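Long-range contacts in alpha-glucosidase ([Eubacterium] rectale, PDB 6PNR), which probably hydrolyses alpha-sulfoquinovosides derived from sulfolipid, as a sulfoquinovosidase of glycoside hydrolase family 31: residues F55-T60 against L71-I77; R98-F102 against W203-K207; L508-M513 against A639-T644. One frame throughout, in Å; residues are numbered along the deposited sequence.

Contact 1. Residues F55-T60 against L71-I77; sequences FPLKLT and LCFESYI
Thr60 OG1 is gripped from two directions by the 71-77 segment: Glu74 N donates to it over 3.1 Å, and the hydroxyl itself makes a weak bond to Cys72 O. Thr60 N lies 3.0 Å from the same Cys72 O, so this carbonyl receives both the amide and, weakly, the hydroxyl of Thr60. The hydroxyl can turn inward because OG1 sits between the backbone N and the carbonyl carbon (chi1 55°). The side chain of Glu74 bonds back to the first segment: Glu74 OE1 accepts Lys58 N at 2.9 Å, in a nearly straight bond that arrives from above the carboxylate plane.

On the other side of the two backbones the side chains are apolar. Leu57 forks, CD1 resting between Phe73 CB and Ile77 CG1 while CD2 presses on Tyr76 CD2 at 3.4 Å. Leu59 CD1 covers one face of the Phe73 ring and reaches Leu71 CB. Phe55 CE1 stands over one face of the Tyr76 ring, toward its rim, the two ring planes inclined at 55°. A classic bulge places two residues, Tyr76 and Ile77, opposite Phe73 where strand 68-73 turns into strand 77-83.

Strand 44-56 runs out here beside strand 29-41, whose Val31 touches Phe55 and Leu57; strand 61-64 flanks Leu71 and Cys72, and Pro56 packs on Glu53 of the second subunit.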
# COMPACT_ATOMS: atom_id res chain seq x y z
N PHE A 55 18.12 18.24 -1.61
CA PHE A 55 19.26 18.55 -2.46
C PHE A 55 20.55 18.19 -1.75
O PHE A 55 20.62 18.27 -0.51
CB PHE A 55 19.27 20.04 -2.87
CG PHE A 55 19.04 20.98 -1.73
CD1 PHE A 55 20.10 21.42 -0.95
CD2 PHE A 55 17.78 21.46 -1.44
CE1 PHE A 55 19.90 22.30 0.09
CE2 PHE A 55 17.57 22.34 -0.40
CZ PHE A 55 18.64 22.77 0.37
N PRO A 56 21.57 17.76 -2.48
CA PRO A 56 22.85 17.45 -1.85
C PRO A 56 23.57 18.72 -1.43
O PRO A 56 23.39 19.79 -2.00
CB PRO A 56 23.62 16.71 -2.95
CG PRO A 56 23.05 17.27 -4.22
CD PRO A 56 21.59 17.53 -3.94
N LEU A 57 24.40 18.58 -0.40
CA LEU A 57 25.16 19.70 0.12
C LEU A 57 26.52 19.77 -0.56
O LEU A 57 27.10 18.75 -0.93
CB LEU A 57 25.35 19.57 1.63
CG LEU A 57 24.09 19.68 2.49
CD1 LEU A 57 24.47 19.49 3.94
CD2 LEU A 57 23.44 21.02 2.27
N LYS A 58 27.02 21.00 -0.72
CA LYS A 58 28.36 21.25 -1.24
C LYS A 58 29.31 21.48 -0.07
O LYS A 58 29.00 22.26 0.83
CB LYS A 58 28.38 22.46 -2.17
CG LYS A 58 27.68 22.27 -3.49
CD LYS A 58 27.79 23.54 -4.34
CE LYS A 58 27.34 23.30 -5.78
NZ LYS A 58 28.33 22.50 -6.56
N LEU A 59 30.46 20.79 -0.09
CA LEU A 59 31.51 20.98 0.92
C LEU A 59 32.31 22.22 0.56
O LEU A 59 33.05 22.23 -0.43
CB LEU A 59 32.42 19.75 0.98
CG LEU A 59 33.61 19.78 1.95
CD1 LEU A 59 33.18 20.08 3.38
CD2 LEU A 59 34.38 18.47 1.89
N THR A 60 32.18 23.28 1.36
CA THR A 60 32.77 24.57 1.04
C THR A 60 33.93 24.98 1.95
O THR A 60 34.60 25.97 1.65
CB THR A 60 31.71 25.67 1.07
OG1 THR A 60 31.06 25.66 2.35
CG2 THR A 60 30.68 25.46 -0.02
N LEU A 71 33.73 20.15 8.82
CA LEU A 71 33.24 20.26 7.46
C LEU A 71 32.08 21.26 7.44
O LEU A 71 31.04 21.02 8.07
CB LEU A 71 32.78 18.91 6.92
CG LEU A 71 33.70 17.69 7.08
CD1 LEU A 71 33.05 16.46 6.49
CD2 LEU A 71 35.06 17.92 6.44
N CYS A 72 32.26 22.37 6.74
CA CYS A 72 31.21 23.35 6.53
C CYS A 72 30.53 23.09 5.19
O CYS A 72 31.21 22.91 4.17
CB CYS A 72 31.77 24.78 6.57
SG CYS A 72 32.67 25.16 8.09
N PHE A 73 29.20 23.06 5.20
CA PHE A 73 28.38 22.79 4.01
C PHE A 73 27.52 24.01 3.78
O PHE A 73 26.37 24.06 4.23
CB PHE A 73 27.52 21.54 4.18
CG PHE A 73 28.30 20.28 4.36
CD1 PHE A 73 28.78 19.59 3.27
CD2 PHE A 73 28.53 19.77 5.63
CE1 PHE A 73 29.50 18.41 3.43
CE2 PHE A 73 29.23 18.61 5.80
CZ PHE A 73 29.72 17.92 4.71
N GLU A 74 28.07 24.99 3.08
CA GLU A 74 27.38 26.23 2.76
C GLU A 74 26.81 26.87 4.02
O GLU A 74 27.47 26.90 5.06
CB GLU A 74 26.28 25.97 1.73
CG GLU A 74 26.81 25.60 0.36
CD GLU A 74 25.86 24.72 -0.45
OE1 GLU A 74 25.73 23.52 -0.13
OE2 GLU A 74 25.24 25.25 -1.41
N SER A 75 25.58 27.38 3.95
CA SER A 75 24.89 27.91 5.11
C SER A 75 23.85 26.93 5.65
O SER A 75 22.80 27.36 6.15
CB SER A 75 24.24 29.25 4.79
OG SER A 75 25.22 30.28 4.72
N TYR A 76 24.12 25.63 5.58
CA TYR A 76 23.15 24.61 5.98
C TYR A 76 23.60 23.81 7.20
O TYR A 76 22.86 23.74 8.19
CB TYR A 76 22.87 23.66 4.81
CG TYR A 76 22.19 24.32 3.62
CD1 TYR A 76 20.92 24.88 3.73
CD2 TYR A 76 22.82 24.38 2.39
CE1 TYR A 76 20.30 25.48 2.64
CE2 TYR A 76 22.21 24.97 1.30
CZ TYR A 76 20.97 25.52 1.43
OH TYR A 76 20.40 26.10 0.33
N ILE A 77 24.78 23.21 7.15
CA ILE A 77 25.22 22.22 8.13
C ILE A 77 26.71 22.43 8.41
O ILE A 77 27.50 22.64 7.49
CB ILE A 77 24.98 20.78 7.63
CG1 ILE A 77 23.49 20.50 7.40
CG2 ILE A 77 25.58 19.76 8.59
CD1 ILE A 77 22.65 20.51 8.66

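Contact 2. Residues R98-F102 against W203-K207; sequences RINRF and WEVPK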
# COMPACT_ATOMS: atom_id res chain seq x y z
N ARG A 98 15.05 26.11 8.21
CA ARG A 98 14.02 25.55 7.35
C ARG A 98 14.13 24.05 7.19
O ARG A 98 13.13 23.39 6.86
CB ARG A 98 14.08 26.18 5.96
CG ARG A 98 13.69 27.63 5.89
CD ARG A 98 13.78 28.13 4.45
NE ARG A 98 12.81 27.47 3.57
CZ ARG A 98 13.12 26.53 2.68
NH1 ARG A 98 14.38 26.13 2.53
NH2 ARG A 98 12.17 25.99 1.93
N ILE A 99 15.32 23.49 7.37
CA ILE A 99 15.55 22.08 7.12
C ILE A 99 14.83 21.26 8.17
O ILE A 99 15.00 21.49 9.38
CB ILE A 99 17.06 21.78 7.13
CG1 ILE A 99 17.75 22.52 5.98
CG2 ILE A 99 17.33 20.29 7.05
CD1 ILE A 99 19.24 22.39 6.02
N ASN A 100 14.00 20.30 7.72
CA ASN A 100 13.47 19.30 8.63
C ASN A 100 13.61 17.88 8.08
O ASN A 100 13.00 16.96 8.62
CB ASN A 100 12.00 19.59 8.99
CG ASN A 100 11.05 19.53 7.80
OD1 ASN A 100 11.44 19.20 6.68
ND2 ASN A 100 9.80 19.84 8.05
N ARG A 101 14.42 17.69 7.03
CA ARG A 101 14.70 16.36 6.49
C ARG A 101 16.19 16.25 6.24
O ARG A 101 16.80 17.15 5.65
CB ARG A 101 13.93 16.10 5.18
CG ARG A 101 12.39 16.12 5.31
CD ARG A 101 11.85 14.98 6.16
NE ARG A 101 10.38 14.97 6.24
CZ ARG A 101 9.68 15.46 7.27
NH1 ARG A 101 10.32 15.98 8.31
NH2 ARG A 101 8.36 15.41 7.26
N PHE A 102 16.76 15.13 6.67
CA PHE A 102 18.20 14.92 6.69
C PHE A 102 18.48 13.51 6.19
O PHE A 102 17.99 12.54 6.77
CB PHE A 102 18.73 15.13 8.12
CG PHE A 102 20.22 15.03 8.28
CD1 PHE A 102 21.01 16.16 8.15
CD2 PHE A 102 20.82 13.83 8.60
CE1 PHE A 102 22.38 16.08 8.32
CE2 PHE A 102 22.20 13.74 8.77
CZ PHE A 102 22.98 14.87 8.63
N TRP A 203 14.00 12.78 10.32
CA TRP A 203 13.07 13.92 10.20
C TRP A 203 13.43 15.06 11.14
O TRP A 203 12.56 15.73 11.72
CB TRP A 203 11.63 13.46 10.41
CG TRP A 203 11.09 12.70 9.23
CD1 TRP A 203 11.81 12.27 8.14
CD2 TRP A 203 9.74 12.30 9.00
NE1 TRP A 203 10.98 11.61 7.26
CE2 TRP A 203 9.70 11.62 7.76
CE3 TRP A 203 8.55 12.43 9.72
CZ2 TRP A 203 8.53 11.07 7.24
CZ3 TRP A 203 7.38 11.88 9.20
CH2 TRP A 203 7.38 11.21 7.97
N GLU A 204 14.73 15.28 11.29
CA GLU A 204 15.35 16.43 11.93
C GLU A 204 16.83 16.38 11.58
O GLU A 204 17.33 15.35 11.10
CB GLU A 204 15.17 16.42 13.45
CG GLU A 204 16.15 15.49 14.16
CD GLU A 204 16.04 15.58 15.67
OE1 GLU A 204 15.39 16.53 16.16
OE2 GLU A 204 16.59 14.69 16.36
N VAL A 205 17.53 17.48 11.81
CA VAL A 205 18.99 17.41 11.77
C VAL A 205 19.43 16.74 13.06
O VAL A 205 19.23 17.29 14.15
CB VAL A 205 19.62 18.81 11.62
CG1 VAL A 205 21.13 18.70 11.67
CG2 VAL A 205 19.15 19.48 10.32
N PRO A 206 20.03 15.55 13.00
CA PRO A 206 20.37 14.84 14.24
C PRO A 206 21.55 15.48 14.95
O PRO A 206 22.46 16.02 14.32
CB PRO A 206 20.74 13.43 13.74
CG PRO A 206 21.32 13.69 12.38
CD PRO A 206 20.52 14.84 11.81
N LYS A 207 21.52 15.40 16.28
CA LYS A 207 22.62 15.95 17.08
C LYS A 207 23.95 15.33 16.69
O LYS A 207 24.97 16.03 16.60
CB LYS A 207 22.36 15.74 18.57
CG LYS A 207 21.42 16.74 19.20
CD LYS A 207 21.23 16.47 20.70
CE LYS A 207 20.29 15.28 20.96
NZ LYS A 207 18.88 15.54 20.54
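Arg101 lays its guanidinium flat on the indole of Trp203, the planes only 9° apart, in a cation-pi stack. CZ hovers 3.6 Å from the centroid of the Trp203 five-membered ring, almost straight above it, while Arg101 CD comes down on the same ring and approaches Trp203 CD1 at 3.4 Å. Although the arginine side chain leaves the backbone pointing away from 203-207, a bend at chi2 (-66°) folds it back over the indole. Its rotation is then fixed by polar partners: Arg101 NH1 donates to Asn100 O over 2.9 Å, from above the carbonyl plane, and NH2 forms salt bridges with Asp49 and Glu36. Trp203 is secured in turn by a bond from NE1 to Gln201 and by a stack with Tyr187.

A second face contact lies on the other side of the strand. Phe102 offers a ring face to Pro206, whose CD sits 3.5 Å from the ring centroid in a CH-pi contact; the proline crosses the phenylalanine at about a right angle. Phe102 CB meanwhile nudges Glu204 O at 3.3 Å. Farther back along the chain, Ile99 CG2 meets Val205 CG2 at 3.8 Å.

No hydrogen bond joins the two segments; the contact rests on the cation-pi stack, the CH-pi contact and apolar packing. A classic bulge at the start of strand 101-107 sets Asn100 and Arg101 against Gly32. The arrangement is a bulged entry into an inner strand of an antiparallel sheet, packed against the loop that crosses from strand 197-202 of that sheet to strand 208-213 of the other, consistent with the N-terminal beta-sandwich of GH31 enzymes.

Contact 3. Residues L508-M513 against A639-T644; sequences LRWAEM and AELGYT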
# COMPACT_ATOMS: atom_id res chain seq x y z
N LEU A 508 2.79 -26.50 22.41
CA LEU A 508 3.90 -27.39 22.76
C LEU A 508 5.16 -27.06 21.97
O LEU A 508 6.26 -27.07 22.53
CB LEU A 508 3.49 -28.84 22.54
CG LEU A 508 2.47 -29.34 23.58
CD1 LEU A 508 1.93 -30.69 23.16
CD2 LEU A 508 3.11 -29.40 24.96
N ARG A 509 5.03 -26.77 20.67
CA ARG A 509 6.19 -26.33 19.89
C ARG A 509 6.77 -25.03 20.44
O ARG A 509 7.99 -24.84 20.43
CB ARG A 509 5.83 -26.14 18.41
CG ARG A 509 5.69 -27.43 17.61
CD ARG A 509 7.00 -28.23 17.58
NE ARG A 509 6.87 -29.36 16.67
CZ ARG A 509 7.68 -30.41 16.61
NH1 ARG A 509 8.73 -30.50 17.43
NH2 ARG A 509 7.45 -31.37 15.73
N TRP A 510 5.91 -24.11 20.89
CA TRP A 510 6.42 -22.87 21.48
C TRP A 510 7.14 -23.14 22.80
O TRP A 510 8.18 -22.54 23.08
CB TRP A 510 5.28 -21.88 21.69
CG TRP A 510 5.62 -20.40 21.43
CD1 TRP A 510 6.59 -19.65 22.05
CD2 TRP A 510 4.95 -19.52 20.52
NE1 TRP A 510 6.57 -18.36 21.56
CE2 TRP A 510 5.56 -18.25 20.63
CE3 TRP A 510 3.89 -19.68 19.61
CZ2 TRP A 510 5.17 -17.16 19.85
CZ3 TRP A 510 3.50 -18.60 18.84
CH2 TRP A 510 4.13 -17.35 18.97
N ALA A 511 6.59 -24.02 23.64
CA ALA A 511 7.21 -24.29 24.93
C ALA A 511 8.59 -24.96 24.77
O ALA A 511 9.50 -24.69 25.56
CB ALA A 511 6.28 -25.14 25.78
N GLU A 512 8.75 -25.82 23.76
CA GLU A 512 10.02 -26.52 23.59
C GLU A 512 11.11 -25.62 23.02
O GLU A 512 12.30 -25.96 23.13
CB GLU A 512 9.83 -27.77 22.70
CG GLU A 512 9.82 -27.52 21.20
CD GLU A 512 9.42 -28.76 20.39
OE1 GLU A 512 8.54 -29.52 20.84
OE2 GLU A 512 9.99 -28.97 19.30
N MET A 513 10.74 -24.48 22.44
CA MET A 513 11.70 -23.42 22.15
C MET A 513 12.01 -22.60 23.40
O MET A 513 13.18 -22.32 23.70
CB MET A 513 11.18 -22.50 21.04
CG MET A 513 11.93 -21.17 20.95
SD MET A 513 11.45 -20.13 19.55
CE MET A 513 9.86 -19.52 20.13
N ALA A 639 12.59 -34.95 14.96
CA ALA A 639 12.17 -33.78 15.73
C ALA A 639 10.69 -33.91 16.08
O ALA A 639 9.86 -33.06 15.75
CB ALA A 639 12.45 -32.50 14.94
N GLU A 640 10.33 -35.02 16.73
CA GLU A 640 8.98 -35.18 17.21
C GLU A 640 8.67 -34.15 18.29
O GLU A 640 9.57 -33.50 18.84
CB GLU A 640 8.75 -36.60 17.74
CG GLU A 640 9.14 -37.73 16.77
CD GLU A 640 8.16 -37.93 15.61
OE1 GLU A 640 7.04 -37.35 15.61
OE2 GLU A 640 8.51 -38.70 14.69
N LEU A 641 7.38 -33.99 18.58
CA LEU A 641 6.91 -33.06 19.59
C LEU A 641 7.62 -33.32 20.91
O LEU A 641 7.60 -34.45 21.42
CB LEU A 641 5.40 -33.21 19.75
CG LEU A 641 4.55 -31.97 20.00
CD1 LEU A 641 5.08 -30.77 19.26
CD2 LEU A 641 3.12 -32.26 19.58
N GLY A 642 8.29 -32.30 21.43
CA GLY A 642 9.06 -32.42 22.65
C GLY A 642 10.56 -32.59 22.45
O GLY A 642 11.30 -32.59 23.43
N TYR A 643 11.02 -32.71 21.21
CA TYR A 643 12.42 -32.99 20.93
C TYR A 643 12.98 -31.88 20.04
O TYR A 643 13.25 -32.08 18.86
CB TYR A 643 12.55 -34.38 20.30
CG TYR A 643 12.11 -35.45 21.28
CD1 TYR A 643 13.01 -36.01 22.18
CD2 TYR A 643 10.78 -35.85 21.34
CE1 TYR A 643 12.59 -36.96 23.10
CE2 TYR A 643 10.37 -36.81 22.25
CZ TYR A 643 11.28 -37.36 23.13
OH TYR A 643 10.86 -38.31 24.04
N THR A 644 13.14 -30.70 20.65
CA THR A 644 13.67 -29.54 19.94
C THR A 644 14.95 -29.91 19.19
O THR A 644 15.80 -30.60 19.74
CB THR A 644 13.98 -28.42 20.94
OG1 THR A 644 12.94 -28.34 21.91
CG2 THR A 644 14.13 -27.08 20.23
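The guanidinium of Arg509 carries Leu641 CD1 on one face, 3.4 Å above its plane and displaced toward the rim, and has two oxygens at its edge, Ala639 O and Glu512 OE2. Ala639 O is held end-on by both terminal nitrogens: Arg509 NH2 approaches it at 2.9 Å, nearly along the C=O axis, whereas Arg509 NH1 comes from above the carbonyl plane at 3.3 Å. NH1 also forms a salt bridge to Glu512 OE2 on the syn side of the carboxylate, with a separation of 2.7 Å, and a weak bond to Glu640 O. Ala639 O and Glu512 OE2, both near the guanidinium plane, fix its turn about the long axis, and the carboxylate probably stabilises its positive charge.

Glu512 divides its two oxygens between the helix and the loop. While OE2 holds the arginine, OE1 accepts Gly642 N at 2.9 Å, on the syn side but tilted from the carboxylate plane. Its CG lies between the backbone N and carbonyl carbon (chi1 81°), and the extended chain beyond delivers the carboxylate to the type II beta turn from Glu640 to Tyr643. Gly642 has a positive phi (100°), a conformation accessible to glycine at the third position of such a turn. One residue past that turn, Thr644 OG1 donates to Glu512 O at 2.7 Å from above the carbonyl plane. Leu641 supplies the apolar part: CD1 lies along the Arg509 chain, and CD2 meets Leu508 CD1 at 4.1 Å, the two leucines crossing at about a right angle.

Helix 504-514, whose opposite flank bears Met513 on helix 469-481, thus joins the catalytic-barrel region to the loop between strands 633-638 and 646-649 of the C-terminal domain; helix 538-568 adds Arg543 and Arg546, which bond to Leu641 O and Gly642 O.

In the fold
Contacts 1 and 2 are neighbours in the N-terminal beta region, their centres about 14 Å apart. They touch directly: Tyr76 CD1 packs 3.8 Å from Ile99 CD1, and Ile77 CD1 lies equally far from Val205 CG1, so the two contacts share apolar packing at these points. Contact 3 belongs to the other side of the chain's centre, where the barrel meets the C-terminal domain; its centre is about 57 Å from that of contact 1 and about 48 Å from that of contact 2, and its nearest atoms are about 43 and 31 Å from theirs. None of the three supplies a residue to the inhibitor pocket, which is lined by Asp390, Asp458, Arg441 and others.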